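Uncharacterized protein (Legionella pneumophila subsp. pneumophila, PDB 5T2X) is of unknown function but belongs to the DUF5630 family and folds into an all-helical chain of consecutive packed helices. Local coordinates at residues A197-L202 / D260-K265; H168-Y173 / S215-A220; N118-L123 / N136-W141; L156-A161 / K178-L183; I68-L73 / L89-L94. One frame throughout, in Å; residues are numbered along the deposited sequence.

In the fold
All five contacts join helix to helix, yet their chemistry shifts with place. Interactions 1 to 4 are buried contacts, although interaction 1 lies about 20 Å from the chain's centre; interaction 5 is only partly buried. Interactions 1 and 5 lie on opposite sides of that centre, about 31 Å apart between centres: interaction 1 has charge pairing across it, whereas interaction 5 sets an indole against a helix start. Interaction 2, about 8 Å from the chain's centre, has no hydrogen bond across it. It shares helix 169-185 with interaction 4 and touches interaction 5 through His168 and Leu89. Interactions 3 and 4 touch where helices 132-147 and 153-167 meet; leucine-rich packing marks 3, a threonine pair flanked by leucines 4.

Interaction 1 (A197-L202 / D260-K265); sequences ALEALL and DKASEK
Glu199 meets two lysines one turn apart on the opposite helix, and its carboxylate is shared between them. Lys265 NZ forms a salt bridge to Glu199 OE2 through the syn lone pair of that oxygen; the modelled 2.5 Å is unusually short and its exact value doubtful. The two side chains run at about a right angle to each other. Lys261 NZ makes a weak salt bridge to Glu199 OE1, at 3.5 Å. The grip is therefore unequal and comes mostly from Lys265, but the two positive charges would probably favour the ionised carboxylate. Glu199 reaches the lysines because its chain is extended, with CG trans to the backbone N (chi1 177°).

The apolar part is small. Ala262 CB packs on Leu202 CB at 3.7 Å and lies 3.9 Å from Glu199 O, where Glu199 and Ala262 bring their CA atoms to 5.5 Å. The segment axes approach to 8.8 Å at an angle of 40°.

Ile203 extends the packing onto Ala262 and Lys265, while Ile258 and Tyr259 of helix 252-272 touch Glu199 and Leu202. Other flanks of helix 191-207 are covered by helix 169-185, through Phe176 and Tyr177, and by helix 237-248, through Ile241.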
# COMPACT_ATOMS: atom_id res chain seq x y z
N ALA A 197 11.82 0.32 -15.43
CA ALA A 197 11.75 1.50 -14.57
C ALA A 197 11.15 2.69 -15.30
O ALA A 197 10.36 3.44 -14.73
CB ALA A 197 13.14 1.84 -14.04
N LEU A 198 11.52 2.86 -16.57
CA LEU A 198 11.01 3.99 -17.35
C LEU A 198 9.50 3.88 -17.54
O LEU A 198 8.78 4.87 -17.38
CB LEU A 198 11.72 4.05 -18.71
CG LEU A 198 11.22 5.11 -19.69
CD1 LEU A 198 11.39 6.51 -19.11
CD2 LEU A 198 11.93 4.99 -21.03
N GLU A 199 9.01 2.69 -17.88
CA GLU A 199 7.58 2.51 -18.10
C GLU A 199 6.79 2.83 -16.85
O GLU A 199 5.78 3.55 -16.90
CB GLU A 199 7.30 1.08 -18.57
CG GLU A 199 5.83 0.76 -18.75
CD GLU A 199 5.59 -0.67 -19.20
OE1 GLU A 199 6.56 -1.31 -19.67
OE2 GLU A 199 4.45 -1.15 -19.09
N ALA A 200 7.23 2.32 -15.70
CA ALA A 200 6.54 2.61 -14.44
C ALA A 200 6.65 4.09 -14.08
O ALA A 200 5.72 4.66 -13.51
CB ALA A 200 7.10 1.74 -13.32
N LEU A 201 7.79 4.72 -14.40
CA LEU A 201 7.94 6.14 -14.12
C LEU A 201 7.00 6.97 -14.98
O LEU A 201 6.40 7.94 -14.50
CB LEU A 201 9.39 6.56 -14.34
CG LEU A 201 9.72 8.04 -14.13
CD1 LEU A 201 9.34 8.49 -12.73
CD2 LEU A 201 11.20 8.29 -14.39
N LEU A 202 6.85 6.60 -16.26
CA LEU A 202 5.93 7.33 -17.13
C LEU A 202 4.49 7.14 -16.69
O LEU A 202 3.70 8.10 -16.70
CB LEU A 202 6.12 6.88 -18.58
CG LEU A 202 7.48 7.17 -19.22
CD1 LEU A 202 7.55 6.60 -20.63
CD2 LEU A 202 7.76 8.66 -19.22
N ASP A 260 4.42 4.19 -25.63
CA ASP A 260 3.09 3.73 -26.04
C ASP A 260 2.51 2.75 -25.03
O ASP A 260 1.30 2.79 -24.75
CB ASP A 260 3.17 3.08 -27.43
CG ASP A 260 3.37 4.10 -28.54
OD1 ASP A 260 3.84 5.22 -28.24
OD2 ASP A 260 3.06 3.77 -29.70
N LYS A 261 3.34 1.88 -24.46
CA LYS A 261 2.86 0.96 -23.43
C LYS A 261 2.43 1.71 -22.18
O LYS A 261 1.42 1.35 -21.55
CB LYS A 261 3.93 -0.08 -23.10
CG LYS A 261 4.16 -1.11 -24.19
CD LYS A 261 5.32 -2.03 -23.84
CE LYS A 261 5.08 -2.77 -22.54
NZ LYS A 261 6.23 -3.66 -22.18
N ALA A 262 3.17 2.75 -21.80
CA ALA A 262 2.80 3.52 -20.62
C ALA A 262 1.50 4.28 -20.83
O ALA A 262 0.64 4.32 -19.94
CB ALA A 262 3.93 4.49 -20.26
N SER A 263 1.32 4.88 -22.01
CA SER A 263 0.08 5.59 -22.30
C SER A 263 -1.11 4.65 -22.37
O SER A 263 -2.20 4.98 -21.90
CB SER A 263 0.22 6.37 -23.61
OG SER A 263 1.24 7.34 -23.52
N GLU A 264 -0.91 3.46 -22.95
CA GLU A 264 -2.01 2.50 -23.07
C GLU A 264 -2.45 1.99 -21.70
O GLU A 264 -3.65 1.91 -21.42
CB GLU A 264 -1.59 1.34 -23.97
CG GLU A 264 -2.72 0.39 -24.32
CD GLU A 264 -2.23 -0.82 -25.10
OE1 GLU A 264 -1.98 -1.87 -24.46
OE2 GLU A 264 -2.09 -0.72 -26.33
N LYS A 265 -1.49 1.64 -20.84
CA LYS A 265 -1.84 1.10 -19.53
C LYS A 265 -2.40 2.17 -18.62
O LYS A 265 -3.29 1.90 -17.80
CB LYS A 265 -0.61 0.43 -18.91
CG LYS A 265 -0.12 -0.79 -19.67
CD LYS A 265 1.14 -1.38 -19.05
CE LYS A 265 1.63 -2.58 -19.85
NZ LYS A 265 2.90 -3.13 -19.29

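Interaction 2 (H168-Y173 / S215-A220); sequences HWTPGY and SAINNA
Pro171 leads this contact, its ring pressed against Ala216, Ile217 and Ala220 of the facing helix. The apolar packing is close: Pro171 CB meets the Ala220 methyl CB at 3.5 Å, and Pro171 CD lies 3.8 Å from Ile217 CG1, the two side chains crossing at about a right angle. Ile217 brings that methylene over because CG1 lies trans to its carbonyl carbon (chi1 -62°). The same Pro171 CD also meets Ala216 CB at 3.9 Å, and Trp169 CB lies 4.2 Å from Ala216 CB.

Proline in the first turn of a helix is a familiar feature, since its nitrogen has no hydrogen to donate and first-turn amides have no acceptor within the helix. Here it lies in the first turn of helix 169-185, which packs on helix 211-220 with segment axes 8.0 Å apart at closest and 58° between their directions.

Backbone oxygens also line the interface: His168 O sits 3.6 Å from Ala216 CB, and Ala216 O lies 3.6 Å from Pro171 CG.

Hydrogen bonds surround this seam without crossing it. Thr170 OG1 is bonded to Ala204 O and Ser213 OG, while the imidazole of His168 is held at both nitrogens, by Tyr86 OH and His130 O. The indole NH of Trp169 is bonded to Pro87 O.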
# COMPACT_ATOMS: atom_id res chain seq x y z
N HIS A 168 -2.24 1.74 -5.40
CA HIS A 168 -1.77 3.02 -4.86
C HIS A 168 -1.29 3.99 -5.94
O HIS A 168 -0.50 4.89 -5.63
CB HIS A 168 -0.69 2.77 -3.82
CG HIS A 168 -1.17 1.97 -2.65
ND1 HIS A 168 -2.05 2.47 -1.72
CD2 HIS A 168 -0.91 0.69 -2.28
CE1 HIS A 168 -2.31 1.53 -0.82
NE2 HIS A 168 -1.63 0.45 -1.14
N TRP A 169 -1.74 3.82 -7.18
CA TRP A 169 -1.71 4.88 -8.21
C TRP A 169 -0.27 5.37 -8.40
O TRP A 169 0.63 4.54 -8.62
CB TRP A 169 -2.71 5.95 -7.81
CG TRP A 169 -4.14 5.50 -7.90
CD1 TRP A 169 -4.83 4.78 -6.96
CD2 TRP A 169 -5.05 5.74 -8.97
NE1 TRP A 169 -6.11 4.56 -7.39
CE2 TRP A 169 -6.28 5.14 -8.62
CE3 TRP A 169 -4.95 6.41 -10.20
CZ2 TRP A 169 -7.39 5.19 -9.45
CZ3 TRP A 169 -6.06 6.46 -11.02
CH2 TRP A 169 -7.27 5.85 -10.65
N THR A 170 -0.01 6.68 -8.32
CA THR A 170 1.32 7.20 -8.63
C THR A 170 2.38 6.76 -7.62
O THR A 170 3.45 6.31 -8.05
CB THR A 170 1.26 8.72 -8.77
OG1 THR A 170 0.57 9.07 -9.98
CG2 THR A 170 2.66 9.32 -8.80
N PRO A 171 2.17 6.87 -6.30
CA PRO A 171 3.20 6.37 -5.38
C PRO A 171 3.49 4.89 -5.54
O PRO A 171 4.63 4.46 -5.29
CB PRO A 171 2.61 6.68 -4.00
CG PRO A 171 1.70 7.83 -4.23
CD PRO A 171 1.09 7.57 -5.58
N GLY A 172 2.51 4.09 -5.96
CA GLY A 172 2.77 2.69 -6.23
C GLY A 172 3.71 2.49 -7.40
O GLY A 172 4.68 1.72 -7.32
N TYR A 173 3.44 3.17 -8.52
CA TYR A 173 4.30 3.04 -9.69
C TYR A 173 5.66 3.69 -9.46
O TYR A 173 6.65 3.26 -10.04
CB TYR A 173 3.61 3.63 -10.92
CG TYR A 173 2.60 2.70 -11.53
CD1 TYR A 173 2.98 1.75 -12.46
CD2 TYR A 173 1.26 2.75 -11.15
CE1 TYR A 173 2.05 0.88 -13.02
CE2 TYR A 173 0.33 1.88 -11.70
CZ TYR A 173 0.73 0.95 -12.63
OH TYR A 173 -0.19 0.09 -13.18
N SER A 215 -4.90 11.70 -3.73
CA SER A 215 -5.09 11.21 -2.37
C SER A 215 -4.03 10.18 -2.01
O SER A 215 -3.57 10.13 -0.86
CB SER A 215 -6.49 10.62 -2.22
OG SER A 215 -7.48 11.62 -2.41
N ALA A 216 -3.62 9.35 -2.97
CA ALA A 216 -2.57 8.38 -2.71
C ALA A 216 -1.24 9.07 -2.42
O ALA A 216 -0.49 8.63 -1.54
CB ALA A 216 -2.43 7.42 -3.90
N ILE A 217 -0.94 10.15 -3.14
CA ILE A 217 0.27 10.91 -2.87
C ILE A 217 0.21 11.53 -1.48
O ILE A 217 1.22 11.63 -0.78
CB ILE A 217 0.49 11.98 -3.96
CG1 ILE A 217 0.66 11.31 -5.33
CG2 ILE A 217 1.70 12.85 -3.64
CD1 ILE A 217 0.75 12.29 -6.48
N ASN A 218 -0.99 11.95 -1.06
CA ASN A 218 -1.15 12.50 0.28
C ASN A 218 -0.83 11.45 1.34
O ASN A 218 -0.06 11.71 2.27
CB ASN A 218 -2.58 13.03 0.45
CG ASN A 218 -2.88 13.44 1.88
OD1 ASN A 218 -2.58 14.56 2.29
ND2 ASN A 218 -3.48 12.53 2.64
N ASN A 219 -1.41 10.25 1.21
CA ASN A 219 -1.21 9.22 2.22
C ASN A 219 0.21 8.68 2.20
O ASN A 219 0.82 8.49 3.26
CB ASN A 219 -2.20 8.07 2.00
CG ASN A 219 -3.64 8.49 2.24
OD1 ASN A 219 -3.94 9.67 2.35
ND2 ASN A 219 -4.53 7.51 2.31
N ALA A 220 0.77 8.44 1.01
CA ALA A 220 2.05 7.74 0.91
C ALA A 220 3.18 8.56 1.50
O ALA A 220 4.09 8.01 2.14
CB ALA A 220 2.34 7.40 -0.55

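Interaction 3 (N118-L123 / N136-W141); sequences NELEFL and NSLSTW
The axes of segments 118-123 and 136-141, on successive helices, run at 132° to each other and are 10.7 Å apart at closest, with the nearest CA atoms, those of Leu123 and Leu138, separated by 7.0 Å. That spacing is bridged by leucine side chains. Leu120 reaches over the indole of Trp141: its CD2 methyl stands above one face, 3.6 Å from the centroid of the five-membered ring and 4° off the normal, a well-formed CH-pi contact. The other methyl of Leu120, CD1, is displaced toward the NE1-CE2 side, 3.7 Å from Trp141 NE1. Trp141 presents that face with CG trans to its backbone N (chi1 163°).

Leu123 and Leu138 lie alongside, pointing in opposite senses. Leu138 CD2 rests 3.8 Å from Leu123 CB, and Leu138 CD1 lies at the same separation, 3.8 Å, from Leu123 O. Leu120 CD2 joins the two leucine groups by meeting Leu138 CD2 at 4.1 Å. Beyond them, Leu123 CD1 covers the hydroxyl OG of Ser137 at 3.6 Å. No hydrogen bond crosses between the segments; the carboxylate of Glu119 is instead held by Arg108 and by the backbone N of Phe115.

These are two successive helices, joined by a short turn and packed at a steep antiparallel angle, with Phe115 filling in beside Leu120, Leu123, Ser137 and the Trp141 ring. Helix 153-167 packs here too, where Tyr160 touches Leu138 and Trp141.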
# COMPACT_ATOMS: atom_id res chain seq x y z
N ASN A 118 8.72 -10.40 14.71
CA ASN A 118 7.45 -9.78 15.07
C ASN A 118 7.07 -8.69 14.06
O ASN A 118 5.92 -8.62 13.61
CB ASN A 118 7.52 -9.20 16.48
CG ASN A 118 7.61 -10.27 17.55
OD1 ASN A 118 7.23 -11.42 17.32
ND2 ASN A 118 8.10 -9.89 18.72
N GLU A 119 8.03 -7.83 13.70
CA GLU A 119 7.75 -6.77 12.74
C GLU A 119 7.32 -7.35 11.40
O GLU A 119 6.35 -6.88 10.79
CB GLU A 119 8.97 -5.87 12.57
CG GLU A 119 8.76 -4.77 11.54
CD GLU A 119 10.02 -4.00 11.22
OE1 GLU A 119 11.03 -4.16 11.95
OE2 GLU A 119 10.02 -3.23 10.24
N LEU A 120 8.04 -8.37 10.91
CA LEU A 120 7.69 -8.98 9.64
C LEU A 120 6.29 -9.58 9.68
O LEU A 120 5.56 -9.54 8.69
CB LEU A 120 8.72 -10.05 9.26
CG LEU A 120 10.08 -9.55 8.79
CD1 LEU A 120 11.07 -10.70 8.65
CD2 LEU A 120 9.94 -8.80 7.48
N GLU A 121 5.90 -10.14 10.83
CA GLU A 121 4.58 -10.74 10.95
C GLU A 121 3.49 -9.68 10.83
O GLU A 121 2.47 -9.90 10.17
CB GLU A 121 4.47 -11.48 12.28
CG GLU A 121 3.19 -12.28 12.46
CD GLU A 121 3.31 -13.32 13.56
OE1 GLU A 121 4.16 -14.23 13.43
OE2 GLU A 121 2.57 -13.22 14.56
N PHE A 122 3.69 -8.51 11.44
CA PHE A 122 2.72 -7.43 11.30
C PHE A 122 2.78 -6.79 9.92
O PHE A 122 1.76 -6.35 9.39
CB PHE A 122 2.93 -6.38 12.39
CG PHE A 122 2.29 -6.72 13.70
CD1 PHE A 122 0.91 -6.79 13.82
CD2 PHE A 122 3.07 -6.96 14.82
CE1 PHE A 122 0.32 -7.10 15.04
CE2 PHE A 122 2.48 -7.27 16.04
CZ PHE A 122 1.11 -7.34 16.14
N LEU A 123 3.98 -6.71 9.33
CA LEU A 123 4.09 -6.15 7.99
C LEU A 123 3.31 -6.97 6.97
O LEU A 123 2.68 -6.41 6.06
CB LEU A 123 5.56 -6.05 7.58
CG LEU A 123 6.38 -4.91 8.18
CD1 LEU A 123 7.81 -4.96 7.68
CD2 LEU A 123 5.75 -3.56 7.87
N ASN A 136 5.92 -1.02 0.74
CA ASN A 136 7.17 -0.27 0.63
C ASN A 136 8.22 -0.84 1.58
O ASN A 136 9.38 -1.04 1.19
CB ASN A 136 6.92 1.21 0.93
CG ASN A 136 8.17 2.05 0.78
OD1 ASN A 136 9.03 1.76 -0.04
ND2 ASN A 136 8.27 3.10 1.59
N SER A 137 7.84 -1.11 2.83
CA SER A 137 8.80 -1.61 3.80
C SER A 137 9.20 -3.05 3.50
O SER A 137 10.37 -3.42 3.67
CB SER A 137 8.21 -1.51 5.21
OG SER A 137 9.14 -1.94 6.19
N LEU A 138 8.26 -3.87 3.03
CA LEU A 138 8.59 -5.25 2.69
C LEU A 138 9.50 -5.34 1.47
O LEU A 138 10.36 -6.22 1.41
CB LEU A 138 7.31 -6.06 2.45
CG LEU A 138 6.56 -6.52 3.70
CD1 LEU A 138 5.24 -7.17 3.32
CD2 LEU A 138 7.41 -7.47 4.52
N SER A 139 9.33 -4.43 0.50
CA SER A 139 10.22 -4.44 -0.66
C SER A 139 11.64 -4.04 -0.27
O SER A 139 12.60 -4.56 -0.84
CB SER A 139 9.69 -3.50 -1.75
OG SER A 139 9.70 -2.15 -1.32
N THR A 140 11.79 -3.14 0.70
CA THR A 140 13.12 -2.84 1.23
C THR A 140 13.71 -4.05 1.94
O THR A 140 14.90 -4.35 1.78
CB THR A 140 13.05 -1.64 2.18
OG1 THR A 140 12.62 -0.48 1.45
CG2 THR A 140 14.41 -1.37 2.80
N TRP A 141 12.89 -4.76 2.72
CA TRP A 141 13.35 -5.96 3.41
C TRP A 141 13.84 -7.01 2.42
O TRP A 141 14.92 -7.59 2.60
CB TRP A 141 12.23 -6.51 4.28
CG TRP A 141 12.43 -7.93 4.73
CD1 TRP A 141 13.29 -8.37 5.69
CD2 TRP A 141 11.74 -9.09 4.25
NE1 TRP A 141 13.19 -9.73 5.83
CE2 TRP A 141 12.24 -10.20 4.95
CE3 TRP A 141 10.75 -9.29 3.28
CZ2 TRP A 141 11.79 -11.50 4.73
CZ3 TRP A 141 10.30 -10.58 3.06
CH2 TRP A 141 10.82 -11.67 3.78

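Interaction 4 (L156-A161 / K178-L183); sequences LTLHYA and KTCLNL
Thr157 and Thr179 face each other methyl to methyl, CG2 to CG2 at 3.6 Å. In both residues CG2 is trans to the backbone N and the hydroxyl lies beside that N (chi1 -48° and -60°), a conformation that turns the methyls into the interface and lets each OG1 bond back to its own helix: Thr157 to Tyr153 O, Thr179 to Leu175 O. The polar ends are thus satisfied locally, and no hydrogen bond crosses the seam.

Ala161 CB fits against the other branch of Thr179, 3.6 Å from its OG1. Leu158 comes from the flank: with CG trans to the backbone N, its CD1 reaches Cys180 SG at 4.0 Å and Thr179 CG2 at the same distance, and Leu183 CD1 lies a little farther, at 4.3 Å.

The segments run nearly antiparallel, at 166°, as arms of a helical hairpin formed by helices 153-167 and 169-185. Helix 132-147 packs on one side, through Ala142 and Tyr143, and helix 191-207 on another, where Glu196 and Ala197 touch Cys180.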
# COMPACT_ATOMS: atom_id res chain seq x y z
N LEU A 156 10.64 -11.31 -4.61
CA LEU A 156 9.73 -10.70 -3.64
C LEU A 156 9.80 -9.18 -3.70
O LEU A 156 8.78 -8.51 -3.56
CB LEU A 156 10.05 -11.20 -2.24
CG LEU A 156 9.68 -12.64 -1.91
CD1 LEU A 156 10.02 -12.95 -0.46
CD2 LEU A 156 8.20 -12.88 -2.18
N THR A 157 11.00 -8.63 -3.89
CA THR A 157 11.16 -7.18 -3.95
C THR A 157 10.29 -6.58 -5.04
O THR A 157 9.57 -5.60 -4.80
CB THR A 157 12.63 -6.82 -4.19
OG1 THR A 157 13.46 -7.57 -3.29
CG2 THR A 157 12.85 -5.34 -3.96
N LEU A 158 10.33 -7.16 -6.24
CA LEU A 158 9.53 -6.63 -7.33
C LEU A 158 8.05 -6.97 -7.16
O LEU A 158 7.19 -6.20 -7.60
CB LEU A 158 10.05 -7.17 -8.66
CG LEU A 158 9.64 -6.39 -9.91
CD1 LEU A 158 10.15 -4.96 -9.82
CD2 LEU A 158 10.18 -7.07 -11.16
N HIS A 159 7.75 -8.11 -6.54
CA HIS A 159 6.35 -8.48 -6.32
C HIS A 159 5.66 -7.49 -5.38
O HIS A 159 4.51 -7.10 -5.62
CB HIS A 159 6.26 -9.89 -5.75
CG HIS A 159 4.88 -10.27 -5.31
ND1 HIS A 159 3.84 -10.47 -6.19
CD2 HIS A 159 4.37 -10.48 -4.07
CE1 HIS A 159 2.75 -10.79 -5.52
NE2 HIS A 159 3.05 -10.80 -4.23
N TYR A 160 6.33 -7.09 -4.31
CA TYR A 160 5.73 -6.14 -3.37
C TYR A 160 5.51 -4.79 -4.03
O TYR A 160 4.49 -4.13 -3.78
CB TYR A 160 6.60 -6.01 -2.12
CG TYR A 160 6.62 -7.25 -1.26
CD1 TYR A 160 5.46 -7.96 -1.00
CD2 TYR A 160 7.81 -7.72 -0.71
CE1 TYR A 160 5.47 -9.10 -0.21
CE2 TYR A 160 7.84 -8.85 0.08
CZ TYR A 160 6.67 -9.54 0.32
OH TYR A 160 6.69 -10.67 1.11
N ALA A 161 6.44 -4.36 -4.88
CA ALA A 161 6.27 -3.10 -5.60
C ALA A 161 5.16 -3.21 -6.64
O ALA A 161 4.43 -2.24 -6.88
CB ALA A 161 7.58 -2.68 -6.24
N LYS A 178 11.39 2.91 -8.60
CA LYS A 178 12.59 2.93 -7.77
C LYS A 178 13.11 1.53 -7.50
O LYS A 178 14.33 1.33 -7.39
CB LYS A 178 12.30 3.66 -6.46
CG LYS A 178 13.54 3.95 -5.63
CD LYS A 178 14.52 4.83 -6.40
CE LYS A 178 15.78 5.10 -5.59
NZ LYS A 178 16.73 5.98 -6.33
N THR A 179 12.22 0.54 -7.40
CA THR A 179 12.65 -0.83 -7.18
C THR A 179 13.43 -1.36 -8.38
O THR A 179 14.43 -2.06 -8.22
CB THR A 179 11.45 -1.72 -6.88
OG1 THR A 179 10.79 -1.25 -5.70
CG2 THR A 179 11.88 -3.16 -6.66
N CYS A 180 12.99 -1.01 -9.60
CA CYS A 180 13.71 -1.43 -10.79
C CYS A 180 15.08 -0.78 -10.87
O CYS A 180 16.05 -1.41 -11.33
CB CYS A 180 12.89 -1.10 -12.04
SG CYS A 180 11.39 -2.09 -12.24
N LEU A 181 15.20 0.48 -10.44
CA LEU A 181 16.51 1.13 -10.41
C LEU A 181 17.45 0.41 -9.44
O LEU A 181 18.62 0.17 -9.77
CB LEU A 181 16.37 2.60 -10.01
CG LEU A 181 15.65 3.56 -10.96
CD1 LEU A 181 15.79 4.98 -10.45
CD2 LEU A 181 16.18 3.44 -12.38
N ASN A 182 16.95 0.07 -8.25
CA ASN A 182 17.79 -0.61 -7.27
C ASN A 182 18.18 -2.01 -7.74
O ASN A 182 19.27 -2.48 -7.40
CB ASN A 182 17.06 -0.68 -5.93
CG ASN A 182 16.86 0.69 -5.31
OD1 ASN A 182 17.18 1.71 -5.91
ND2 ASN A 182 16.33 0.71 -4.09
N LEU A 183 17.31 -2.67 -8.50
CA LEU A 183 17.67 -3.98 -9.04
C LEU A 183 18.65 -3.85 -10.20
O LEU A 183 19.50 -4.73 -10.40
CB LEU A 183 16.42 -4.73 -9.48
CG LEU A 183 15.50 -5.22 -8.36
CD1 LEU A 183 14.25 -5.87 -8.93
CD2 LEU A 183 16.23 -6.19 -7.45

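Interaction 5 (I68-L73 / L89-L94); sequences IWRTHL and LTVSQL
Trp69 lies with one indole face against Ser92, where the N-terminal turn of helix 91-111, with Thr90 at its N-cap, packs on helix 66-76 in an all-helical fold. The CB of Ser92 stands 3.4 Å from the centroid of the five-membered ring of Trp69 and 9° off its normal, a CH-pi contact centred on the pyrrole part of the indole.

Val91 packs next along helix 66-76. Its CG1 meets Trp69 CB at 3.8 Å, while Val91 CG2 also lies near Trp69 CB and touches the aliphatic CG of Arg70 at 3.7 Å. Farther on, Leu73 and Leu94 cross at about a right angle, with Leu94 CD2 lying 3.8 Å from Leu73 CD1. Both leucines have CG trans to the backbone N, and the end of Leu94 is thereby carried nearer to its partner than its CB direction alone would bring it.

A second shell fixes the polar ends. The indole NH of Trp69 is bonded to Cys60 O, Ser92 OG to Glu61, and Arg70 NE forms a salt bridge with Glu85; Leu46 of helix 43-52 also touches Trp69.

The helix start is itself held from within. The bond from the N-cap backbone to the side chain three residues on is one half of a capping box: Thr90 N lies 3.0 Å from Gln93 OE1, its N-H pointing at a lone pair of that oxygen.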
# COMPACT_ATOMS: atom_id res chain seq x y z
N ILE A 68 -18.07 2.83 10.81
CA ILE A 68 -17.31 2.27 11.92
C ILE A 68 -15.81 2.44 11.68
O ILE A 68 -15.06 2.82 12.59
CB ILE A 68 -17.68 0.79 12.14
CG1 ILE A 68 -19.16 0.65 12.46
CG2 ILE A 68 -16.82 0.18 13.23
CD1 ILE A 68 -19.61 -0.79 12.66
N TRP A 69 -15.37 2.19 10.45
CA TRP A 69 -13.95 2.30 10.12
C TRP A 69 -13.52 3.75 9.94
O TRP A 69 -12.40 4.11 10.30
CB TRP A 69 -13.65 1.49 8.86
CG TRP A 69 -14.05 0.05 8.98
CD1 TRP A 69 -15.13 -0.55 8.40
CD2 TRP A 69 -13.38 -0.97 9.73
NE1 TRP A 69 -15.17 -1.89 8.74
CE2 TRP A 69 -14.11 -2.17 9.56
CE3 TRP A 69 -12.23 -0.99 10.53
CZ2 TRP A 69 -13.73 -3.36 10.16
CZ3 TRP A 69 -11.86 -2.18 11.13
CH2 TRP A 69 -12.60 -3.35 10.94
N ARG A 70 -14.40 4.60 9.39
CA ARG A 70 -14.04 6.00 9.18
C ARG A 70 -13.80 6.71 10.51
O ARG A 70 -12.95 7.60 10.58
CB ARG A 70 -15.13 6.72 8.39
CG ARG A 70 -15.19 6.30 6.94
CD ARG A 70 -15.98 7.29 6.10
NE ARG A 70 -16.00 6.88 4.70
CZ ARG A 70 -16.90 6.05 4.19
NH1 ARG A 70 -17.86 5.56 4.96
NH2 ARG A 70 -16.86 5.73 2.90
N THR A 71 -14.55 6.34 11.55
CA THR A 71 -14.29 6.90 12.87
C THR A 71 -12.88 6.57 13.34
O THR A 71 -12.17 7.44 13.86
CB THR A 71 -15.32 6.37 13.87
OG1 THR A 71 -16.63 6.80 13.48
CG2 THR A 71 -15.03 6.89 15.27
N HIS A 72 -12.44 5.33 13.14
CA HIS A 72 -11.08 4.96 13.49
C HIS A 72 -10.07 5.62 12.56
O HIS A 72 -8.98 6.01 12.99
CB HIS A 72 -10.91 3.44 13.47
CG HIS A 72 -11.65 2.74 14.57
ND1 HIS A 72 -11.28 2.83 15.89
CD2 HIS A 72 -12.74 1.94 14.54
CE1 HIS A 72 -12.11 2.12 16.63
NE2 HIS A 72 -13.00 1.56 15.84
N LEU A 73 -10.41 5.75 11.28
CA LEU A 73 -9.52 6.43 10.34
C LEU A 73 -9.32 7.88 10.74
O LEU A 73 -8.20 8.41 10.68
CB LEU A 73 -10.07 6.34 8.92
CG LEU A 73 -9.22 7.01 7.83
CD1 LEU A 73 -7.89 6.30 7.67
CD2 LEU A 73 -9.98 7.07 6.52
N LEU A 89 -9.13 0.22 -2.80
CA LEU A 89 -9.14 -0.26 -1.43
C LEU A 89 -10.35 0.27 -0.66
O LEU A 89 -10.76 1.42 -0.85
CB LEU A 89 -7.85 0.13 -0.70
CG LEU A 89 -6.58 -0.59 -1.13
CD1 LEU A 89 -5.43 -0.25 -0.19
CD2 LEU A 89 -6.80 -2.10 -1.19
N THR A 90 -10.91 -0.57 0.20
CA THR A 90 -12.02 -0.16 1.04
C THR A 90 -11.50 0.53 2.30
O THR A 90 -10.30 0.51 2.60
CB THR A 90 -12.89 -1.36 1.42
OG1 THR A 90 -12.16 -2.23 2.29
CG2 THR A 90 -13.30 -2.13 0.17
N VAL A 91 -12.42 1.15 3.05
CA VAL A 91 -12.01 1.90 4.23
C VAL A 91 -11.51 0.96 5.33
O VAL A 91 -10.64 1.35 6.13
CB VAL A 91 -13.17 2.79 4.72
CG1 VAL A 91 -14.35 1.94 5.18
CG2 VAL A 91 -12.70 3.73 5.83
N SER A 92 -12.02 -0.27 5.39
CA SER A 92 -11.53 -1.21 6.39
C SER A 92 -10.12 -1.68 6.05
O SER A 92 -9.28 -1.82 6.95
CB SER A 92 -12.48 -2.40 6.52
OG SER A 92 -12.37 -3.27 5.41
N GLN A 93 -9.86 -1.94 4.77
CA GLN A 93 -8.50 -2.28 4.35
C GLN A 93 -7.54 -1.15 4.66
O GLN A 93 -6.39 -1.38 5.04
CB GLN A 93 -8.49 -2.61 2.86
CG GLN A 93 -9.25 -3.87 2.50
CD GLN A 93 -9.28 -4.12 1.01
OE1 GLN A 93 -9.57 -3.22 0.22
NE2 GLN A 93 -8.98 -5.35 0.61
N LEU A 94 -7.99 0.10 4.50
CA LEU A 94 -7.14 1.24 4.81
C LEU A 94 -6.84 1.32 6.30
O LEU A 94 -5.69 1.53 6.70
CB LEU A 94 -7.79 2.53 4.32
CG LEU A 94 -7.04 3.83 4.61
CD1 LEU A 94 -5.67 3.81 3.95
CD2 LEU A 94 -7.85 5.03 4.14